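Local coordinates for protein Gp26 (Listeria phage P40, PDB 4JZ5) that probably hydrolyses the glycan strands of Listeria cell-wall peptidoglycan, acting as the catalytic domain of a phage endolysin of glycosyl hydrolase family 25, at residues A[113-118]-A[168-173]; A[44-49]-A[218-223]; A[35-40]-A[62-67]. All blocks are in the same frame, centred on the assembly; numbering follows the deposited sequence. Where two conformers were deposited one is given.

Contact 1 of 3, residues A[113-118]-A[168-173]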
loop_
_atom_site.group_PDB
_atom_site.type_symbol
_atom_site.label_atom_id
_atom_site.label_comp_id
_atom_site.label_asym_id
_atom_site.label_seq_id
_atom_site.Cartn_x
_atom_site.Cartn_y
_atom_site.Cartn_z
ATOM N N PHE A 113 -2.761 -8.524 2.647
ATOM C CA PHE A 113 -2.689 -7.328 3.480
ATOM C C PHE A 113 -3.354 -6.206 2.710
ATOM O O PHE A 113 -3.279 -6.172 1.476
ATOM C CB PHE A 113 -1.224 -6.972 3.803
ATOM C CG PHE A 113 -0.990 -6.565 5.232
ATOM C CD1 PHE A 113 -1.307 -5.284 5.674
ATOM C CD2 PHE A 113 -0.452 -7.461 6.132
ATOM C CE1 PHE A 113 -1.080 -4.918 6.993
ATOM C CE2 PHE A 113 -0.219 -7.095 7.440
ATOM C CZ PHE A 113 -0.535 -5.828 7.875
ATOM N N LEU A 114 -3.970 -5.275 3.429
ATOM C CA LEU A 114 -4.631 -4.134 2.823
ATOM C C LEU A 114 -4.144 -2.861 3.495
ATOM O O LEU A 114 -3.680 -2.892 4.628
ATOM C CB LEU A 114 -6.151 -4.255 2.982
ATOM C CG LEU A 114 -6.771 -5.551 2.451
ATOM C CD1 LEU A 114 -8.215 -5.652 2.891
ATOM C CD2 LEU A 114 -6.688 -5.646 0.934
ATOM N N PHE A 115 -4.241 -1.735 2.782
ATOM C CA PHE A 115 -3.763 -0.459 3.305
ATOM C C PHE A 115 -4.652 0.704 2.914
ATOM O O PHE A 115 -5.178 0.770 1.805
ATOM C CB PHE A 115 -2.370 -0.145 2.755
ATOM C CG PHE A 115 -1.299 -1.043 3.267
ATOM C CD1 PHE A 115 -0.658 -0.745 4.454
ATOM C CD2 PHE A 115 -0.911 -2.160 2.574
ATOM C CE1 PHE A 115 0.347 -1.555 4.944
ATOM C CE2 PHE A 115 0.094 -2.976 3.074
ATOM C CZ PHE A 115 0.708 -2.666 4.255
ATOM N N LEU A 116 -4.777 1.639 3.854
ATOM C CA LEU A 116 -5.304 2.962 3.604
ATOM C C LEU A 116 -4.129 3.905 3.317
ATOM O O LEU A 116 -3.264 4.098 4.181
ATOM C CB LEU A 116 -6.056 3.454 4.837
ATOM C CG LEU A 116 -6.528 4.902 4.815
ATOM C CD1 LEU A 116 -7.403 5.167 3.613
ATOM C CD2 LEU A 116 -7.284 5.237 6.091
ATOM N N ASP A 117 -4.105 4.489 2.121
ATOM C CA ASP A 117 -3.129 5.514 1.733
ATOM C C ASP A 117 -3.809 6.862 1.905
ATOM O O ASP A 117 -4.744 7.206 1.151
ATOM C CB ASP A 117 -2.738 5.242 0.270
ATOM C CG ASP A 117 -1.853 6.301 -0.355
ATOM O OD1 ASP A 117 -1.793 7.429 0.136
ATOM O OD2 ASP A 117 -1.229 5.996 -1.391
ATOM N N TYR A 118 -3.410 7.592 2.946
ATOM C CA TYR A 118 -4.096 8.825 3.322
ATOM C C TYR A 118 -3.089 9.947 3.308
ATOM O O TYR A 118 -2.330 10.098 4.283
ATOM C CB TYR A 118 -4.777 8.734 4.705
ATOM C CG TYR A 118 -5.784 9.845 4.855
ATOM C CD1 TYR A 118 -7.066 9.712 4.368
ATOM C CD2 TYR A 118 -5.430 11.062 5.397
ATOM C CE1 TYR A 118 -7.973 10.750 4.435
ATOM C CE2 TYR A 118 -6.333 12.104 5.474
ATOM C CZ TYR A 118 -7.591 11.954 4.975
ATOM O OH TYR A 118 -8.466 13.014 5.054
ATOM N N LEU A 168 -0.181 -1.925 10.480
ATOM C CA LEU A 168 1.161 -1.750 9.933
ATOM C C LEU A 168 1.439 -0.304 9.534
ATOM O O LEU A 168 0.705 0.279 8.749
ATOM C CB LEU A 168 1.360 -2.672 8.731
ATOM C CG LEU A 168 2.819 -2.985 8.391
ATOM C CD1 LEU A 168 2.949 -4.404 7.828
ATOM C CD2 LEU A 168 3.387 -1.983 7.404
ATOM N N ARG A 169 2.505 0.257 10.098
ATOM C CA ARG A 169 2.923 1.624 9.789
ATOM C C ARG A 169 3.793 1.673 8.537
ATOM O O ARG A 169 4.943 1.225 8.555
ATOM C CB ARG A 169 3.720 2.202 10.951
ATOM C CG ARG A 169 2.972 2.288 12.272
ATOM C CD ARG A 169 3.915 2.548 13.445
ATOM N NE ARG A 169 4.631 3.822 13.360
ATOM C CZ ARG A 169 4.198 4.977 13.855
ATOM N NH1 ARG A 169 3.044 5.063 14.500
ATOM N NH2 ARG A 169 4.948 6.060 13.707
ATOM N N TRP A 170 3.231 2.221 7.467
ATOM C CA TRP A 170 3.904 2.328 6.181
ATOM C C TRP A 170 4.186 3.816 5.966
ATOM O O TRP A 170 3.271 4.610 5.729
ATOM C CB TRP A 170 3.005 1.727 5.107
ATOM C CG TRP A 170 3.602 1.653 3.742
ATOM C CD1 TRP A 170 4.894 1.907 3.374
ATOM C CD2 TRP A 170 2.908 1.297 2.550
ATOM N NE1 TRP A 170 5.038 1.719 2.030
ATOM C CE2 TRP A 170 3.833 1.350 1.495
ATOM C CE3 TRP A 170 1.583 0.946 2.267
ATOM C CZ2 TRP A 170 3.475 1.077 0.183
ATOM C CZ3 TRP A 170 1.234 0.664 0.968
ATOM C CH2 TRP A 170 2.170 0.744 -0.063
ATOM N N VAL A 171 5.450 4.196 6.113
ATOM C CA VAL A 171 5.832 5.602 6.159
ATOM C C VAL A 171 6.792 5.937 5.028
ATOM O O VAL A 171 7.782 5.233 4.817
ATOM C CB VAL A 171 6.491 5.957 7.505
ATOM C CG1 VAL A 171 6.740 7.455 7.595
ATOM C CG2 VAL A 171 5.621 5.495 8.674
ATOM N N ALA A 172 6.489 7.012 4.305
ATOM C CA ALA A 172 7.338 7.465 3.211
ATOM C C ALA A 172 8.284 8.571 3.638
ATOM O O ALA A 172 7.888 9.528 4.311
ATOM C CB ALA A 172 6.491 7.935 2.051
ATOM N N ARG A 173 9.531 8.439 3.204
ATOM C CA ARG A 173 10.521 9.508 3.331
ATOM C C ARG A 173 11.598 9.237 2.304
ATOM O O ARG A 173 12.248 8.193 2.366
ATOM C CB ARG A 173 11.129 9.559 4.728
ATOM C CG ARG A 173 12.120 10.717 4.929
ATOM C CD ARG A 173 11.438 12.071 4.791
ATOM N NE ARG A 173 12.376 13.182 4.942
ATOM C CZ ARG A 173 12.771 13.697 6.105
ATOM N NH1 ARG A 173 12.322 13.224 7.257
ATOM N NH2 ARG A 173 13.637 14.701 6.117
#

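Contact 2 of 3, residues A[44-49]-A[218-223]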
loop_
_atom_site.group_PDB
_atom_site.type_symbol
_atom_site.label_atom_id
_atom_site.label_comp_id
_atom_site.label_asym_id
_atom_site.label_seq_id
_atom_site.Cartn_x
_atom_site.Cartn_y
_atom_site.Cartn_z
ATOM N N VAL A 44 12.432 -9.277 -5.067
ATOM C CA VAL A 44 11.301 -8.606 -4.440
ATOM C C VAL A 44 10.550 -9.570 -3.550
ATOM O O VAL A 44 10.162 -10.650 -3.996
ATOM C CB VAL A 44 10.352 -8.035 -5.499
ATOM C CG1 VAL A 44 9.119 -7.421 -4.843
ATOM C CG2 VAL A 44 11.071 -7.008 -6.371
ATOM N N GLY A 45 10.340 -9.194 -2.286
ATOM C CA GLY A 45 9.674 -10.073 -1.340
ATOM C C GLY A 45 8.162 -9.953 -1.254
ATOM O O GLY A 45 7.491 -10.863 -0.777
ATOM N N PHE A 46 7.633 -8.803 -1.661
ATOM C CA PHE A 46 6.208 -8.512 -1.559
ATOM C C PHE A 46 5.916 -7.322 -2.467
ATOM O O PHE A 46 6.781 -6.480 -2.697
ATOM C CB PHE A 46 5.855 -8.138 -0.112
ATOM C CG PHE A 46 4.379 -8.130 0.197
ATOM C CD1 PHE A 46 3.716 -9.322 0.429
ATOM C CD2 PHE A 46 3.661 -6.959 0.300
ATOM C CE1 PHE A 46 2.354 -9.347 0.730
ATOM C CE2 PHE A 46 2.298 -6.987 0.614
ATOM C CZ PHE A 46 1.655 -8.180 0.839
ATOM N N VAL A 47 4.696 -7.257 -2.975
ATOM C CA VAL A 47 4.245 -6.136 -3.790
ATOM C C VAL A 47 2.900 -5.655 -3.269
ATOM O O VAL A 47 2.024 -6.461 -2.982
ATOM C CB VAL A 47 4.120 -6.534 -5.278
ATOM C CG1 VAL A 47 3.598 -5.375 -6.126
ATOM C CG2 VAL A 47 5.460 -7.015 -5.814
ATOM N N VAL A 48 2.730 -4.343 -3.146
ATOM C CA VAL A 48 1.432 -3.755 -2.850
ATOM C C VAL A 48 0.919 -3.071 -4.115
ATOM O O VAL A 48 1.637 -2.294 -4.729
ATOM C CB VAL A 48 1.498 -2.724 -1.709
ATOM C CG1 VAL A 48 0.097 -2.537 -1.115
ATOM C CG2 VAL A 48 2.480 -3.160 -0.626
ATOM N N ILE A 49 -0.315 -3.362 -4.517
ATOM C CA ILE A 49 -0.874 -2.778 -5.720
ATOM C C ILE A 49 -2.020 -1.852 -5.384
ATOM O O ILE A 49 -2.779 -2.084 -4.444
ATOM C CB ILE A 49 -1.315 -3.840 -6.755
ATOM C CG1 ILE A 49 -2.564 -4.595 -6.323
ATOM C CG2 ILE A 49 -0.177 -4.806 -7.022
ATOM C CD1 ILE A 49 -2.984 -5.680 -7.287
ATOM N N ASN A 218 7.424 -11.052 6.816
ATOM C CA ASN A 218 6.602 -12.195 7.185
ATOM C C ASN A 218 5.172 -11.767 7.496
ATOM O O ASN A 218 4.215 -12.394 7.059
ATOM C CB ASN A 218 7.223 -12.911 8.382
ATOM C CG ASN A 218 6.412 -14.110 8.829
ATOM O OD1 ASN A 218 5.743 -14.070 9.860
ATOM N ND2 ASN A 218 6.466 -15.182 8.051
ATOM N N LYS A 219 5.035 -10.665 8.221
ATOM C CA LYS A 219 3.719 -10.138 8.572
ATOM C C LYS A 219 2.930 -9.740 7.324
ATOM O O LYS A 219 1.737 -10.045 7.196
ATOM C CB LYS A 219 3.852 -8.956 9.531
ATOM C CG LYS A 219 2.532 -8.414 10.005
ATOM C CD LYS A 219 2.683 -7.436 11.155
ATOM C CE LYS A 219 1.330 -6.931 11.608
ATOM N NZ LYS A 219 1.436 -6.004 12.761
ATOM N N LEU A 220 3.589 -9.063 6.399
ATOM C CA LEU A 220 2.944 -8.674 5.152
ATOM C C LEU A 220 2.383 -9.888 4.435
ATOM O O LEU A 220 1.286 -9.843 3.865
ATOM C CB LEU A 220 3.938 -7.972 4.236
ATOM C CG LEU A 220 4.261 -6.528 4.605
ATOM C CD1 LEU A 220 5.461 -6.067 3.830
ATOM C CD2 LEU A 220 3.088 -5.602 4.327
ATOM N N LYS A 221 3.145 -10.971 4.460
ATOM C CA LYS A 221 2.796 -12.189 3.745
ATOM C C LYS A 221 1.698 -12.987 4.438
ATOM O O LYS A 221 1.227 -13.975 3.903
ATOM C CB LYS A 221 4.052 -13.031 3.535
ATOM C CG LYS A 221 4.967 -12.426 2.491
ATOM C CD LYS A 221 6.392 -12.933 2.571
ATOM C CE LYS A 221 6.517 -14.370 2.176
ATOM N NZ LYS A 221 7.964 -14.716 2.109
ATOM N N GLY A 222 1.251 -12.524 5.603
ATOM C CA GLY A 222 0.086 -13.095 6.250
ATOM C C GLY A 222 0.431 -13.944 7.451
ATOM O O GLY A 222 -0.422 -14.675 7.957
ATOM N N SER A 223 1.673 -13.857 7.919
ATOM C CA SER A 223 2.102 -14.616 9.093
ATOM C C SER A 223 1.817 -16.100 8.907
ATOM O O SER A 223 1.791 -16.599 7.782
ATOM C CB SER A 223 1.402 -14.095 10.351
ATOM O OG SER A 223 1.715 -12.730 10.570
HETATM O O HOH W 1 8.544 -13.326 -0.338
#

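Contact 3 of 3, residues A[35-40]-A[62-67]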
loop_
_atom_site.group_PDB
_atom_site.type_symbol
_atom_site.label_atom_id
_atom_site.label_comp_id
_atom_site.label_asym_id
_atom_site.label_seq_id
_atom_site.Cartn_x
_atom_site.Cartn_y
_atom_site.Cartn_z
ATOM N N VAL A 35 4.752 -4.680 -16.425
ATOM C CA VAL A 35 5.639 -5.219 -15.408
ATOM C C VAL A 35 5.985 -6.639 -15.806
ATOM O O VAL A 35 5.083 -7.436 -16.085
ATOM C CB VAL A 35 4.936 -5.255 -14.028
ATOM C CG1 VAL A 35 5.804 -5.950 -12.973
ATOM C CG2 VAL A 35 4.558 -3.864 -13.573
ATOM N N ASN A 36 7.266 -6.986 -15.832
ATOM C CA ASN A 36 7.660 -8.373 -15.999
ATOM C C ASN A 36 7.576 -9.051 -14.637
ATOM O O ASN A 36 8.532 -9.037 -13.851
ATOM C CB ASN A 36 9.070 -8.470 -16.579
ATOM C CG ASN A 36 9.545 -9.902 -16.713
ATOM O OD1 ASN A 36 8.825 -10.848 -16.382
ATOM N ND2 ASN A 36 10.774 -10.068 -17.167
ATOM N N TYR A 37 6.413 -9.628 -14.332
ATOM C CA TYR A 37 6.156 -10.142 -12.994
ATOM C C TYR A 37 7.176 -11.194 -12.581
ATOM O O TYR A 37 7.674 -11.175 -11.450
ATOM C CB TYR A 37 4.716 -10.689 -12.878
ATOM C CG TYR A 37 3.696 -9.623 -13.202
ATOM C CD1 TYR A 37 3.352 -8.642 -12.279
ATOM C CD2 TYR A 37 3.127 -9.562 -14.452
ATOM C CE1 TYR A 37 2.451 -7.635 -12.602
ATOM C CE2 TYR A 37 2.222 -8.566 -14.795
ATOM C CZ TYR A 37 1.895 -7.596 -13.867
ATOM O OH TYR A 37 1.017 -6.607 -14.246
ATOM N N SER A 38 7.515 -12.099 -13.489
ATOM C CA SER A 38 8.500 -13.120 -13.168
ATOM C C SER A 38 9.860 -12.505 -12.839
ATOM O O SER A 38 10.639 -13.076 -12.060
ATOM C CB SER A 38 8.612 -14.147 -14.305
ATOM O OG SER A 38 9.150 -13.586 -15.486
ATOM N N GLY A 39 10.156 -11.363 -13.459
ATOM C CA GLY A 39 11.397 -10.647 -13.206
ATOM C C GLY A 39 11.493 -10.014 -11.826
ATOM O O GLY A 39 12.565 -9.537 -11.448
ATOM N N LEU A 40 10.397 -10.009 -11.076
ATOM C CA LEU A 40 10.410 -9.512 -9.706
ATOM C C LEU A 40 10.807 -10.584 -8.692
ATOM O O LEU A 40 11.152 -10.274 -7.551
ATOM C CB LEU A 40 9.029 -9.020 -9.330
ATOM C CG LEU A 40 8.407 -7.947 -10.216
ATOM C CD1 LEU A 40 7.029 -7.579 -9.707
ATOM C CD2 LEU A 40 9.284 -6.702 -10.285
ATOM N N LEU A 62 -5.402 -2.847 -11.768
ATOM C CA LEU A 62 -5.635 -3.709 -10.612
ATOM C C LEU A 62 -5.698 -5.190 -10.992
ATOM O O LEU A 62 -4.985 -6.023 -10.420
ATOM C CB LEU A 62 -6.935 -3.312 -9.919
ATOM C CG LEU A 62 -7.470 -4.293 -8.871
ATOM C CD1 LEU A 62 -6.513 -4.425 -7.715
ATOM C CD2 LEU A 62 -8.821 -3.817 -8.367
ATOM N N GLU A 63 -6.539 -5.531 -11.955
ATOM C CA GLU A 63 -6.699 -6.930 -12.283
ATOM C C GLU A 63 -5.475 -7.481 -12.989
ATOM O O GLU A 63 -5.073 -8.611 -12.729
ATOM C CB GLU A 63 -7.974 -7.137 -13.080
ATOM C CG GLU A 63 -9.201 -6.795 -12.231
ATOM C CD GLU A 63 -10.505 -6.915 -12.968
ATOM O OE1 GLU A 63 -10.566 -7.698 -13.928
ATOM O OE2 GLU A 63 -11.468 -6.218 -12.584
ATOM N N GLN A 64 -4.874 -6.693 -13.877
ATOM C CA GLN A 64 -3.658 -7.136 -14.545
ATOM C C GLN A 64 -2.569 -7.470 -13.540
ATOM O O GLN A 64 -1.925 -8.517 -13.623
ATOM C CB GLN A 64 -3.157 -6.071 -15.513
ATOM C CG GLN A 64 -1.886 -6.449 -16.217
ATOM C CD GLN A 64 -1.262 -5.276 -16.918
ATOM O OE1 GLN A 64 -1.911 -4.629 -17.743
ATOM N NE2 GLN A 64 -0.010 -4.973 -16.590
ATOM N N HIS A 65 -2.355 -6.572 -12.583
ATOM C CA HIS A 65 -1.317 -6.774 -11.600
ATOM C C HIS A 65 -1.646 -7.942 -10.685
ATOM O O HIS A 65 -0.775 -8.750 -10.374
ATOM C CB HIS A 65 -1.078 -5.501 -10.774
ATOM C CG HIS A 65 -0.384 -4.437 -11.552
ATOM N ND1 HIS A 65 -0.466 -3.081 -11.310
ATOM C CD2 HIS A 65 0.443 -4.586 -12.607
ATOM C CE1 HIS A 65 0.295 -2.450 -12.191
ATOM N NE2 HIS A 65 0.849 -3.338 -12.991
ATOM N N ALA A 66 -2.895 -8.053 -10.241
ATOM C CA ALA A 66 -3.261 -9.163 -9.373
ATOM C C ALA A 66 -3.024 -10.501 -10.066
ATOM O O ALA A 66 -2.451 -11.429 -9.475
ATOM C CB ALA A 66 -4.714 -9.044 -8.937
ATOM N N LYS A 67 -3.457 -10.601 -11.311
ATOM C CA LYS A 67 -3.257 -11.825 -12.071
ATOM C C LYS A 67 -1.780 -12.097 -12.317
ATOM O O LYS A 67 -1.337 -13.248 -12.292
ATOM C CB LYS A 67 -3.989 -11.758 -13.406
ATOM C CG LYS A 67 -5.492 -11.838 -13.270
ATOM C CD LYS A 67 -6.204 -11.827 -14.608
ATOM C CE LYS A 67 -6.027 -10.521 -15.340
ATOM N NZ LYS A 67 -6.846 -10.472 -16.581
#

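Contact 1 of 3, residues A[113-118]-A[168-173]
Trp-170 NE1, the one polar side-chain atom in this apolar contact, hydrogen-bonds Asn-210 OD1 while the benzene half of the indole turns to Phe-115. Trp-170 and Phe-115 both point into the closed, eight-stranded beta/alpha barrel of the family 25 hydrolases. Strands 114-117 and 169-172 are not direct neighbours in the wall, since strand 147-152 pairs with both. They therefore meet through side chains alone, with no hydrogen bond between them, and their closest CA atoms, those of Phe-115 and Leu-168, are 8.4 Å apart. The aromatic pair is T-shaped: the CE3-CZ3 edge of Trp-170 comes down on one face of Phe-115, offset toward its rim, with the planes 64° apart and the six-membered rings 4.8 Å between centroids. Trp-170 can reach that far because its CG lies anti to the backbone N (chi1 -175°), extending the indole across the interior. Tyr-150, on the strand between, adds a second edge-to-face partner to the indole. Leu-168 divides its branches between the two phenylalanines. Its CD2 comes in at the edge of Phe-115, near the ring plane, 3.9 Å from CE1, whereas CB and CD1 lie against Phe-113, with Leu-168 CB 3.7 Å from Phe-113 CE1.

Contact 2 of 3, residues A[44-49]-A[218-223]
Phe-46 turns one ring face squarely to Leu-220, whose CB stands over the middle of the ring, 3.8 Å from its centroid and only 1° off the normal, a nearly ideal CH-pi approach. From there the leucine chain runs obliquely across the same ring, and its CD2 branch comes to 4.0 Å from Phe-46 CE2. The ring owes this position to a CG set anti to the backbone N (chi1 -166°), which extends it from the backbone of segment 44-49 toward the helix end. Over the same face, displaced toward the CE1 side of the ring, Leu-220 O lies 3.3 Å from Phe-46 CE1; this carbonyl also accepts a hydrogen bond from Thr-112 OG1. Lys-221 runs past the phenylalanine in the opposite direction, its CG 3.9 Å from Phe-46 CD1. Its chain bends at chi3 and ends at a water, which accepts from Lys-221 NZ at 2.9 Å and donates to Gly-45 O at 2.7 Å, so the solvent-facing rim is polar and joined indirectly. Just beyond, the chain leaves the helix through Gly-222, whose positive phi goes with bonds from Gly-222 N to Lys-219 O and from Ser-223 N to Asn-218 O. This is a Schellman motif closing helix 214-220, the C-terminal helix packed against the end of the beta/alpha barrel where its parallel strands begin.

Contact 3 of 3, residues A[35-40]-A[62-67]
Val-35 and His-65 mark the closest approach of the two backbones, with their CA atoms 8.1 Å apart. Residues 62-67 form the first turns of helix 62-72, whereas 35-40 is a loop that coils into helical angles from Tyr-37 to Leu-40 without the regular bonding of a helix. Its turn is held by Leu-40 N to Tyr-37 O at 3.0 Å, and by weak bonds from Gly-39 N to the backbone O and the side-chain OD1 of Asn-36. Tyr-37 is the long side chain that spans the gap. Its CG lies anti to the carbonyl carbon (chi1 -58°), and the ring reaches the helix with Val-35 O standing over one of its faces. The ring meets His-65 rim to rim, centroids 5.8 Å apart and planes at 69°, so neither ring covers the other. Gln-64 stretches out from the helix with an extended chain, and its NE2 points at Tyr-37 OH at 3.0 Å. That hydroxyl sits too near His-65 in the model, so the bond is somewhat doubtful. The same NE2 also donates to Pro-33 O, and Gln-64 OE1 accepts from Arg-61. Val-35 completes the contact with CG2, which crosses to 3.8 Å from His-65 NE2, an atom that makes a weak hydrogen bond to Gln-32 O. Loop 35-40 packs on the crossover helix of the beta-alpha-beta unit 46-53/62-72/76-81, outside the beta/alpha barrel. Behind it His-65 packs on Ile-49 of strand 46-53 and Ile-28 of strand 25-28, Leu-40 reaches Leu-26, and Leu-62 and Ala-66 face helix 87-106.

In the fold
Contacts 1 and 2 are continuous: Leu-220 CD2 lies 3.7 Å from Leu-168 CD1, and Phe-113 packs on the carbonyls at the end of helix 214-220, so the apolar barrel interior runs on to the C-terminal helix. Contact 1 is entirely buried and apolar, aromatic rings with one leucine; contact 2 grades from buried ring to solvated lysine. Contact 3 lies outside the barrel wall yet is largely buried, about 21 Å from contact 1 between centres, and mixes amide, hydroxyl and imidazole groups with aliphatic packing. Strand 46-53 joins it to contact 2: Phe-46 points to helix 214-220, while Ile-49 packs against helix 62-72 beside His-65.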